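Local coordinates for Dbv8 protein (Nonomuraea, PDB 4MFZ) that probably transfers long aliphatic acyl groups from acyl-CoA to an amine of glycopeptide antibiotics, as a GNAT-family N-acyltransferase that binds decanoyl-CoA, at residues Q311-T314 against L315-A318; I294-F297 against V298-N302; I151-A154 against T155-T159. All blocks are in the same frame, centred on the assembly; numbering follows the deposited sequence.

Contact 1: Q311-T314 against L315-A318. With MFK (decanoyl-CoA), chain B.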
loop_
_atom_site.group_PDB
_atom_site.type_symbol
_atom_site.label_atom_id
_atom_site.label_comp_id
_atom_site.label_asym_id
_atom_site.label_seq_id
_atom_site.Cartn_x
_atom_site.Cartn_y
_atom_site.Cartn_z
ATOM N N GLN A 311 16.471 17.950 10.550
ATOM C CA GLN A 311 16.761 19.020 9.603
ATOM C C GLN A 311 18.068 18.766 8.841
ATOM O O GLN A 311 18.873 19.685 8.692
ATOM C CB GLN A 311 16.865 20.358 10.337
ATOM C CG GLN A 311 15.569 20.864 10.922
ATOM C CD GLN A 311 14.640 21.392 9.849
ATOM O OE1 GLN A 311 13.793 20.656 9.317
ATOM N NE2 GLN A 311 14.803 22.661 9.509
ATOM N N ARG A 312 18.283 17.534 8.374
ATOM C CA ARG A 312 19.470 17.181 7.570
ATOM C C ARG A 312 19.403 17.562 6.087
ATOM O O ARG A 312 20.273 18.256 5.585
ATOM C CB ARG A 312 19.767 15.686 7.663
ATOM C CG ARG A 312 20.554 15.292 8.885
ATOM C CD ARG A 312 22.015 15.701 8.753
ATOM N NE ARG A 312 22.752 15.219 9.917
ATOM C CZ ARG A 312 23.325 14.023 10.006
ATOM N NH1 ARG A 312 23.284 13.170 8.984
ATOM N NH2 ARG A 312 23.948 13.688 11.127
ATOM N N SER A 313 18.396 17.076 5.371
ATOM C CA SER A 313 18.365 17.285 3.922
ATOM C C SER A 313 17.816 18.660 3.592
ATOM O O SER A 313 17.144 19.288 4.417
ATOM C CB SER A 313 17.550 16.189 3.225
ATOM O OG SER A 313 16.151 16.434 3.324
ATOM N N THR A 314 18.107 19.137 2.387
ATOM C CA THR A 314 17.606 20.438 1.991
ATOM C C THR A 314 16.091 20.397 1.901
ATOM O O THR A 314 15.459 21.398 2.162
ATOM C CB THR A 314 18.235 21.021 0.693
ATOM O OG1 THR A 314 17.272 21.043 -0.352
ATOM C CG2 THR A 314 19.496 20.290 0.246
ATOM N N LEU A 315 15.499 19.242 1.591
ATOM C CA LEU A 315 14.033 19.136 1.625
ATOM C C LEU A 315 13.419 19.235 3.038
ATOM O O LEU A 315 12.382 19.894 3.219
ATOM C CB LEU A 315 13.535 17.879 0.915
ATOM C CG LEU A 315 12.018 17.685 0.875
ATOM C CD1 LEU A 315 11.294 18.873 0.238
ATOM C CD2 LEU A 315 11.712 16.409 0.114
ATOM N N GLU A 316 14.031 18.559 4.015
ATOM C CA GLU A 316 13.593 18.644 5.420
ATOM C C GLU A 316 13.598 20.094 5.909
ATOM O O GLU A 316 12.612 20.563 6.528
ATOM C CB GLU A 316 14.463 17.763 6.334
ATOM C CG GLU A 316 14.381 16.272 6.035
ATOM C CD GLU A 316 15.411 15.441 6.789
ATOM O OE1 GLU A 316 16.490 15.954 7.194
ATOM O OE2 GLU A 316 15.142 14.238 6.971
ATOM N N LYS A 317 14.695 20.800 5.607
ATOM C CA LYS A 317 14.844 22.218 5.931
ATOM C C LYS A 317 13.720 23.022 5.269
ATOM O O LYS A 317 13.003 23.759 5.959
ATOM C CB LYS A 317 16.230 22.734 5.489
ATOM C CG LYS A 317 17.373 22.328 6.413
ATOM C CD LYS A 317 18.705 22.802 5.859
ATOM C CE LYS A 317 19.847 21.899 6.313
ATOM N NZ LYS A 317 21.185 22.447 5.929
ATOM N N ALA A 318 13.558 22.830 3.951
ATOM C CA ALA A 318 12.514 23.487 3.140
ATOM C C ALA A 318 11.096 23.286 3.663
ATOM O O ALA A 318 10.326 24.242 3.715
ATOM C CB ALA A 318 12.564 23.021 1.690
HETATM C CCG MFK B . 9.721 12.578 -9.993
HETATM C CCF MFK B . 8.848 12.270 -11.209
HETATM C CCE MFK B . 7.678 11.412 -10.781
HETATM C CCD MFK B . 6.616 12.312 -10.200
HETATM C CCC MFK B . 5.286 11.591 -10.292
HETATM C CCB MFK B . 4.749 11.322 -8.908
HETATM C CCA MFK B . 3.289 10.932 -9.054
HETATM C CBZ MFK B . 3.143 9.484 -8.613
HETATM C CAK MFK B . 2.337 9.427 -7.329
HETATM C CAJ MFK B . 3.201 8.852 -6.198
HETATM O OAL MFK B . 4.059 7.988 -6.403
HETATM S SAI MFK B . 2.822 9.520 -4.624
HETATM C CAH MFK B . 4.071 8.714 -3.534
HETATM C CAG MFK B . 5.479 9.284 -3.732
HETATM N NAF MFK B . 6.379 8.491 -2.877
HETATM C CAE MFK B . 7.118 9.031 -1.891
HETATM O OAM MFK B . 7.156 10.233 -1.636
HETATM C CAD MFK B . 7.981 8.023 -1.102
HETATM C CAC MFK B . 8.955 8.775 -0.175
HETATM N NAB MFK B . 9.806 9.702 -0.948
HETATM C CAA MFK B . 11.038 9.307 -1.300
HETATM O OAO MFK B . 11.494 8.190 -1.009
HETATM C CAN MFK B . 11.899 10.327 -2.059
HETATM O OAU MFK B . 11.313 11.648 -1.991
HETATM C CAP MFK B . 12.179 9.924 -3.524
HETATM C CAR MFK B . 10.862 9.736 -4.262
HETATM C CAS MFK B . 12.977 8.629 -3.639
HETATM C CAQ MFK B . 12.970 11.040 -4.199
HETATM O OAT MFK B . 14.176 11.205 -3.484
HETATM P PAV MFK B . 15.540 11.701 -4.186
HETATM O OAX MFK B . 15.847 10.894 -5.378
HETATM O OAW MFK B . 16.575 11.831 -3.120
HETATM O OAY MFK B . 15.006 13.152 -4.636
HETATM P PAZ MFK B . 15.883 14.437 -5.030
HETATM O OBA MFK B . 14.882 15.404 -5.774
HETATM O OBB MFK B . 17.060 14.134 -5.871
HETATM O "O5'" MFK B . 16.135 15.222 -3.646
HETATM C "C5'" MFK B . 16.824 16.448 -3.560
HETATM C "C4'" MFK B . 16.933 16.808 -2.074
HETATM O "O4'" MFK B . 15.726 16.512 -1.270
HETATM C "C3'" MFK B . 18.023 16.009 -1.400
HETATM O "O3'" MFK B . 18.551 16.818 -0.349
HETATM P PBV MFK B . 20.161 16.911 -0.174
HETATM O OBW MFK B . 20.513 15.487 0.424
HETATM O OBY MFK B . 20.363 18.071 0.946
HETATM O OBX MFK B . 20.933 17.079 -1.403
HETATM C "C2'" MFK B . 17.226 14.825 -0.844
HETATM O "O2'" MFK B . 17.888 14.129 0.195
HETATM C "C1'" MFK B . 16.010 15.503 -0.288
HETATM N N9 MFK B . 14.866 14.559 -0.189
HETATM C C8 MFK B . 14.120 14.103 -1.202
HETATM N N7 MFK B . 13.189 13.287 -0.689
HETATM C C5 MFK B . 13.325 13.285 0.646
HETATM C C4 MFK B . 14.365 14.071 0.941
HETATM N N3 MFK B . 14.713 14.289 2.218
HETATM C C2 MFK B . 14.093 13.609 3.385
HETATM N N1 MFK B . 12.969 12.767 2.929
HETATM C C6 MFK B . 12.650 12.658 1.631
HETATM N N6 MFK B . 11.620 11.890 1.281
HETATM O O HOH W 1 21.286 19.945 3.675
#

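Contact 2: I294-F297 against V298-N302. With MFK (decanoyl-CoA), chain B.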
loop_
_atom_site.group_PDB
_atom_site.type_symbol
_atom_site.label_atom_id
_atom_site.label_comp_id
_atom_site.label_asym_id
_atom_site.label_seq_id
_atom_site.Cartn_x
_atom_site.Cartn_y
_atom_site.Cartn_z
ATOM N N ILE A 294 2.877 16.123 2.646
ATOM C CA ILE A 294 4.326 16.343 2.610
ATOM C C ILE A 294 4.995 15.992 3.950
ATOM O O ILE A 294 6.062 15.389 3.980
ATOM C CB ILE A 294 4.694 17.748 2.128
ATOM C CG1 ILE A 294 6.142 17.757 1.632
ATOM C CG2 ILE A 294 4.407 18.782 3.210
ATOM C CD1 ILE A 294 6.480 18.892 0.698
ATOM N N LEU A 295 4.333 16.334 5.044
ATOM C CA LEU A 295 4.803 15.988 6.380
ATOM C C LEU A 295 4.798 14.489 6.545
ATOM O O LEU A 295 5.678 13.940 7.207
ATOM C CB LEU A 295 3.914 16.641 7.444
ATOM C CG LEU A 295 4.076 18.165 7.586
ATOM C CD1 LEU A 295 2.984 18.763 8.472
ATOM C CD2 LEU A 295 5.462 18.546 8.077
ATOM N N GLU A 296 3.817 13.830 5.924
ATOM C CA GLU A 296 3.740 12.383 5.935
ATOM C C GLU A 296 4.927 11.749 5.220
ATOM O O GLU A 296 5.625 10.907 5.787
ATOM C CB GLU A 296 2.421 11.902 5.315
ATOM C CG GLU A 296 2.352 10.407 5.007
ATOM C CD GLU A 296 2.336 9.513 6.247
ATOM O OE1 GLU A 296 1.972 9.984 7.354
ATOM O OE2 GLU A 296 2.668 8.312 6.107
ATOM N N PHE A 297 5.151 12.135 3.972
ATOM C CA PHE A 297 6.119 11.420 3.169
ATOM C C PHE A 297 7.546 11.914 3.400
ATOM O O PHE A 297 8.497 11.234 3.028
ATOM C CB PHE A 297 5.762 11.506 1.689
ATOM C CG PHE A 297 4.525 10.723 1.306
ATOM C CD1 PHE A 297 4.618 9.382 0.916
ATOM C CD2 PHE A 297 3.269 11.333 1.306
ATOM C CE1 PHE A 297 3.480 8.668 0.557
ATOM C CE2 PHE A 297 2.128 10.630 0.952
ATOM C CZ PHE A 297 2.235 9.295 0.580
ATOM N N VAL A 298 7.706 13.096 3.983
ATOM C CA VAL A 298 9.057 13.576 4.271
ATOM C C VAL A 298 9.485 13.196 5.696
ATOM O O VAL A 298 10.657 12.899 5.917
ATOM C CB VAL A 298 9.249 15.088 3.988
ATOM C CG1 VAL A 298 10.674 15.531 4.283
ATOM C CG2 VAL A 298 8.928 15.400 2.535
ATOM N N PHE A 299 8.541 13.174 6.644
ATOM C CA PHE A 299 8.879 12.919 8.059
ATOM C C PHE A 299 8.139 11.771 8.716
ATOM O O PHE A 299 8.468 11.396 9.825
ATOM C CB PHE A 299 8.636 14.155 8.931
ATOM C CG PHE A 299 9.425 15.357 8.533
ATOM C CD1 PHE A 299 10.761 15.500 8.930
ATOM C CD2 PHE A 299 8.822 16.373 7.801
ATOM C CE1 PHE A 299 11.490 16.637 8.570
ATOM C CE2 PHE A 299 9.537 17.515 7.440
ATOM C CZ PHE A 299 10.875 17.646 7.829
ATOM N N ARG A 300 7.108 11.260 8.060
ATOM C CA ARG A 300 6.239 10.234 8.637
ATOM C C ARG A 300 5.685 10.819 9.935
ATOM O O ARG A 300 5.618 10.184 11.012
ATOM C CB ARG A 300 6.985 8.910 8.786
ATOM C CG ARG A 300 6.276 7.708 8.187
ATOM C CD ARG A 300 5.578 7.957 6.844
ATOM N NE ARG A 300 6.351 7.565 5.659
ATOM C CZ ARG A 300 5.806 7.151 4.510
ATOM N NH1 ARG A 300 4.479 7.058 4.378
ATOM N NH2 ARG A 300 6.590 6.810 3.493
ATOM N N TYR A 301 5.287 12.073 9.763
ATOM C CA TYR A 301 4.884 12.988 10.812
ATOM C C TYR A 301 3.836 12.394 11.727
ATOM O O TYR A 301 2.917 11.722 11.261
ATOM C CB TYR A 301 4.310 14.240 10.162
ATOM C CG TYR A 301 4.039 15.333 11.133
ATOM C CD1 TYR A 301 5.089 15.924 11.827
ATOM C CD2 TYR A 301 2.740 15.781 11.370
ATOM C CE1 TYR A 301 4.863 16.926 12.735
ATOM C CE2 TYR A 301 2.506 16.788 12.276
ATOM C CZ TYR A 301 3.581 17.353 12.953
ATOM O OH TYR A 301 3.408 18.354 13.860
ATOM N N ASN A 302 3.977 12.663 13.025
ATOM C CA ASN A 302 2.990 12.240 14.010
ATOM C C ASN A 302 2.649 13.322 15.057
ATOM O O ASN A 302 2.620 13.042 16.236
ATOM C CB ASN A 302 3.438 10.924 14.672
ATOM C CG ASN A 302 2.306 10.213 15.413
ATOM O OD1 ASN A 302 1.122 10.306 15.042
ATOM N ND2 ASN A 302 2.669 9.488 16.460
HETATM C CCG MFK B . 9.721 12.578 -9.993
HETATM C CCF MFK B . 8.848 12.270 -11.209
HETATM C CCE MFK B . 7.678 11.412 -10.781
HETATM C CCD MFK B . 6.616 12.312 -10.200
HETATM C CCC MFK B . 5.286 11.591 -10.292
HETATM C CCB MFK B . 4.749 11.322 -8.908
HETATM C CCA MFK B . 3.289 10.932 -9.054
HETATM C CBZ MFK B . 3.143 9.484 -8.613
HETATM C CAK MFK B . 2.337 9.427 -7.329
HETATM C CAJ MFK B . 3.201 8.852 -6.198
HETATM O OAL MFK B . 4.059 7.988 -6.403
HETATM S SAI MFK B . 2.822 9.520 -4.624
HETATM C CAH MFK B . 4.071 8.714 -3.534
HETATM C CAG MFK B . 5.479 9.284 -3.732
HETATM N NAF MFK B . 6.379 8.491 -2.877
HETATM C CAE MFK B . 7.118 9.031 -1.891
HETATM O OAM MFK B . 7.156 10.233 -1.636
HETATM C CAD MFK B . 7.981 8.023 -1.102
HETATM C CAC MFK B . 8.955 8.775 -0.175
HETATM N NAB MFK B . 9.806 9.702 -0.948
HETATM C CAA MFK B . 11.038 9.307 -1.300
HETATM O OAO MFK B . 11.494 8.190 -1.009
HETATM C CAN MFK B . 11.899 10.327 -2.059
HETATM O OAU MFK B . 11.313 11.648 -1.991
HETATM C CAP MFK B . 12.179 9.924 -3.524
HETATM C CAR MFK B . 10.862 9.736 -4.262
HETATM C CAS MFK B . 12.977 8.629 -3.639
HETATM C CAQ MFK B . 12.970 11.040 -4.199
HETATM O OAT MFK B . 14.176 11.205 -3.484
HETATM P PAV MFK B . 15.540 11.701 -4.186
HETATM O OAX MFK B . 15.847 10.894 -5.378
HETATM O OAW MFK B . 16.575 11.831 -3.120
HETATM O OAY MFK B . 15.006 13.152 -4.636
HETATM P PAZ MFK B . 15.883 14.437 -5.030
HETATM O OBA MFK B . 14.882 15.404 -5.774
HETATM O OBB MFK B . 17.060 14.134 -5.871
HETATM O "O5'" MFK B . 16.135 15.222 -3.646
HETATM C "C5'" MFK B . 16.824 16.448 -3.560
HETATM C "C4'" MFK B . 16.933 16.808 -2.074
HETATM O "O4'" MFK B . 15.726 16.512 -1.270
HETATM C "C3'" MFK B . 18.023 16.009 -1.400
HETATM O "O3'" MFK B . 18.551 16.818 -0.349
HETATM P PBV MFK B . 20.161 16.911 -0.174
HETATM O OBW MFK B . 20.513 15.487 0.424
HETATM O OBY MFK B . 20.363 18.071 0.946
HETATM O OBX MFK B . 20.933 17.079 -1.403
HETATM C "C2'" MFK B . 17.226 14.825 -0.844
HETATM O "O2'" MFK B . 17.888 14.129 0.195
HETATM C "C1'" MFK B . 16.010 15.503 -0.288
HETATM N N9 MFK B . 14.866 14.559 -0.189
HETATM C C8 MFK B . 14.120 14.103 -1.202
HETATM N N7 MFK B . 13.189 13.287 -0.689
HETATM C C5 MFK B . 13.325 13.285 0.646
HETATM C C4 MFK B . 14.365 14.071 0.941
HETATM N N3 MFK B . 14.713 14.289 2.218
HETATM C C2 MFK B . 14.093 13.609 3.385
HETATM N N1 MFK B . 12.969 12.767 2.929
HETATM C C6 MFK B . 12.650 12.658 1.631
HETATM N N6 MFK B . 11.620 11.890 1.281
HETATM O O HOH W 2 1.946 12.245 8.563
#

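Contact 3: I151-A154 against T155-T159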
loop_
_atom_site.group_PDB
_atom_site.type_symbol
_atom_site.label_atom_id
_atom_site.label_comp_id
_atom_site.label_asym_id
_atom_site.label_seq_id
_atom_site.Cartn_x
_atom_site.Cartn_y
_atom_site.Cartn_z
ATOM N N ILE A 151 3.445 -14.277 -14.644
ATOM C CA ILE A 151 4.270 -13.268 -13.989
ATOM C C ILE A 151 5.566 -13.944 -13.581
ATOM O O ILE A 151 5.533 -14.959 -12.909
ATOM C CB ILE A 151 3.613 -12.647 -12.725
ATOM C CG1 ILE A 151 2.163 -12.226 -12.987
ATOM C CG2 ILE A 151 4.454 -11.487 -12.206
ATOM C CD1 ILE A 151 1.974 -11.057 -13.933
ATOM N N PRO A 152 6.716 -13.385 -13.977
ATOM C CA PRO A 152 7.974 -14.009 -13.537
ATOM C C PRO A 152 8.098 -14.111 -11.994
ATOM O O PRO A 152 7.597 -13.255 -11.278
ATOM C CB PRO A 152 9.045 -13.072 -14.114
ATOM C CG PRO A 152 8.368 -12.398 -15.275
ATOM C CD PRO A 152 6.958 -12.165 -14.774
ATOM N N GLU A 153 8.781 -15.143 -11.502
ATOM C CA GLU A 153 8.915 -15.362 -10.068
ATOM C C GLU A 153 9.532 -14.146 -9.338
ATOM O O GLU A 153 9.056 -13.743 -8.280
ATOM C CB GLU A 153 9.705 -16.655 -9.811
ATOM C CG GLU A 153 9.605 -17.201 -8.399
ATOM C CD GLU A 153 8.203 -17.738 -8.023
ATOM O OE1 GLU A 153 7.286 -17.900 -8.896
ATOM O OE2 GLU A 153 8.020 -18.016 -6.812
ATOM N N ALA A 154 10.566 -13.551 -9.924
ATOM C CA ALA A 154 11.223 -12.380 -9.357
ATOM C C ALA A 154 10.284 -11.173 -9.187
ATOM O O ALA A 154 10.371 -10.465 -8.174
ATOM C CB ALA A 154 12.424 -11.973 -10.205
ATOM N N THR A 155 9.422 -10.915 -10.163
ATOM C CA THR A 155 8.549 -9.759 -10.009
ATOM C C THR A 155 7.450 -9.993 -8.961
ATOM O O THR A 155 7.111 -9.082 -8.222
ATOM C CB THR A 155 8.114 -9.098 -11.350
ATOM O OG1 THR A 155 6.701 -9.169 -11.556
ATOM C CG2 THR A 155 8.920 -9.636 -12.522
ATOM N N THR A 156 6.971 -11.227 -8.839
ATOM C CA THR A 156 6.082 -11.594 -7.725
ATOM C C THR A 156 6.782 -11.284 -6.377
ATOM O O THR A 156 6.223 -10.555 -5.546
ATOM C CB THR A 156 5.700 -13.078 -7.773
ATOM O OG1 THR A 156 4.890 -13.332 -8.930
ATOM C CG2 THR A 156 4.962 -13.497 -6.510
ATOM N N TRP A 157 7.993 -11.817 -6.166
ATOM C CA TRP A 157 8.709 -11.576 -4.884
ATOM C C TRP A 157 9.022 -10.150 -4.554
ATOM O O TRP A 157 8.847 -9.742 -3.406
ATOM C CB TRP A 157 9.878 -12.551 -4.634
ATOM C CG TRP A 157 9.273 -13.886 -4.248
ATOM C CD1 TRP A 157 9.113 -15.007 -5.049
ATOM C CD2 TRP A 157 8.620 -14.240 -2.964
ATOM N NE1 TRP A 157 8.453 -16.010 -4.368
ATOM C CE2 TRP A 157 8.127 -15.611 -3.117
ATOM C CE3 TRP A 157 8.414 -13.581 -1.758
ATOM C CZ2 TRP A 157 7.468 -16.277 -2.097
ATOM C CZ3 TRP A 157 7.738 -14.255 -0.737
ATOM C CH2 TRP A 157 7.286 -15.578 -0.903
ATOM N N GLU A 158 9.452 -9.377 -5.549
ATOM C CA GLU A 158 9.698 -7.945 -5.389
ATOM C C GLU A 158 8.396 -7.168 -5.121
ATOM O O GLU A 158 8.379 -6.181 -4.382
ATOM C CB GLU A 158 10.405 -7.398 -6.636
ATOM C CG GLU A 158 10.685 -5.902 -6.600
ATOM C CD GLU A 158 12.056 -5.543 -7.160
ATOM O OE1 GLU A 158 13.002 -6.344 -6.955
ATOM O OE2 GLU A 158 12.188 -4.477 -7.816
ATOM N N THR A 159 7.313 -7.587 -5.757
ATOM C CA THR A 159 6.013 -6.968 -5.498
ATOM C C THR A 159 5.550 -7.224 -4.058
ATOM O O THR A 159 5.114 -6.307 -3.366
ATOM C CB THR A 159 4.993 -7.518 -6.487
ATOM O OG1 THR A 159 5.399 -7.132 -7.802
ATOM C CG2 THR A 159 3.585 -6.995 -6.209
HETATM O O HOH W 3 4.854 -15.426 -10.358
#

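Contact 1: Q311-T314 against L315-A318
Ser-313 and Glu-316 form a capping box at the start of helix 314-324, and the Glu-316 side chain supplies one half of it. Its CB lies 3.6 Å from Ser-313 O. Glu-316 CG then passes Ser-313 OG at 3.2 Å and, on the ligand side, nears C2 of the decanoyl-CoA adenine. Because chi1 of -63° sets CG beside the residue's own backbone N, the extended chain runs back over the first turn and delivers the carboxylate to the preceding loop. Glu-316 OE1 there accepts from Ser-313 N (2.9 Å, N-H...O angle 160°), a donor standing 49° out of the carboxylate plane; a weak, bent bond from Arg-312 N reaches the same oxygen. Glu-316 OE2 lies 3.8 Å from the adenine C2.

The reciprocal half of the box is Glu-316 N to Ser-313 OG, 3.1 Å and nearly straight. Ser-313 OG spends its own proton on adenine N3, 2.8 Å away. Leu-315 CB, meanwhile, packs 3.4 Å from ribose O4'. One hydroxyl thus links the helix start to the adenine at N3, with its donor and acceptor roles both used.

Contact 2: I294-F297 against V298-N302
The C-terminal end of helix 291-299, in the GNAT-like domain beside the CoA pocket, closes where Arg-300 leaves helical geometry with a positive phi of 57°. Leu-295 O marks the ending: Phe-299 N (3.0 Å) and Tyr-301 N (3.2 Å) donate to it from opposite faces of its carbonyl plane. The turn lays Tyr-301 alongside Leu-295, their CB atoms 3.6 Å apart, and Leu-295 CD1 sits over one face of the tyrosine ring, offset toward its rim. Leu-295 CD2 meets Phe-299 CD2 at 4.0 Å.

On another side of the helix, Arg-300 bends at chi2 and chi3, which folds its guanidinium back to Glu-296. Arg-300 NH1 donates to Glu-296 OE2 at 2.8 Å, with the oxygen close to the guanidinium plane and approached on its anti side; the two flat groups stand 82° apart. Phe-297 CA lies over a guanidinium face, while Phe-297 CD1 is 3.7 Å from the pantetheine oxygen OAM of decanoyl-CoA.

Arg-300 makes a second salt bridge through NH2, to Glu-219, and Glu-296 OE1 pairs with Lys-173 of helix 162-174. Glu-219, Arg-300, Glu-296 and Lys-173 thus form a row of alternating charges, which would probably favour an ionised Glu-296 and ties the helix end to its neighbours.

Contact 3: I151-A154 against T155-T159
Thr-155 meets Ile-151 and Pro-152, the last two residues before helix 153-160. Its OG1 lies 3.3 Å from Ile-151 CG2, and its methyl CG2 rests against the pyrrolidine ring of Pro-152, 3.8 Å from CB and almost as close to CG and CD. The Ile-151 and Thr-155 side chains cross at about a right angle, and both also touch Phe-239 of helix 226-243, which places this side of the turn against that helix. Thr-155 N gives only a weak, bent bond to Pro-152 O.

Thr-156 N makes the straighter bond to Pro-152 O, 3.2 Å with an N-H...O angle of 171°. With chi1 at -66°, OG1 is turned beside its own backbone N, toward the start of the helix. A water 2.5 Å from Thr-156 OG1 donates to Ile-151 O, while His-146 ND1 of helix 130-148 is a further hydrogen-bond partner of the hydroxyl.

Pro-152 occupies the N-cap position of this helix, within the N-acyltransferase N-terminal domain. Its side chain has no acceptor with which to cap the first turn; the water links Thr-156 to the residue before the proline, and His-146 joins the hydroxyl to helix 130-148.

Trp-157 lies side by side with Glu-153, one turn back. Trp-157 NE1 donates to Glu-153 OE2 at 3.2 Å, with the oxygen at the ring edge but NE1 42° above the carboxylate plane. OE2 is also salt-bridged to Arg-143, and Arg-67 makes a cation-pi contact with the indole.

Glu-158 N continues the helical pattern to Ala-154 O (3.0 Å). At Thr-159 the hydroxyl turns back to Thr-155 O, 2.6 Å from Thr-159 OG1, and reaches that carbonyl from the face opposite Thr-159 N.

Contact 2 is at the end of helix 291-299 and contact 1 at the start of the next helix, 314-324; their centres are 12 Å apart, and they touch directly: Leu-315 CD2 packs on Val-298 CG2 at 3.8 Å, and Phe-299 CZ lies 3.6 Å from Glu-316 O. Both border decanoyl-CoA, contact 1 at the adenine and ribose, contact 2 along the pantetheine arm and near the adenine N6 edge. Contact 3 belongs to the N-terminal domain, its centre about 29 Å from that of contact 2 and 35 Å from that of contact 1. Contacts 2 and 3 lie on opposite sides of the chain's centre. Even so, the Glu-158 side chain is about 14 Å from the ligand.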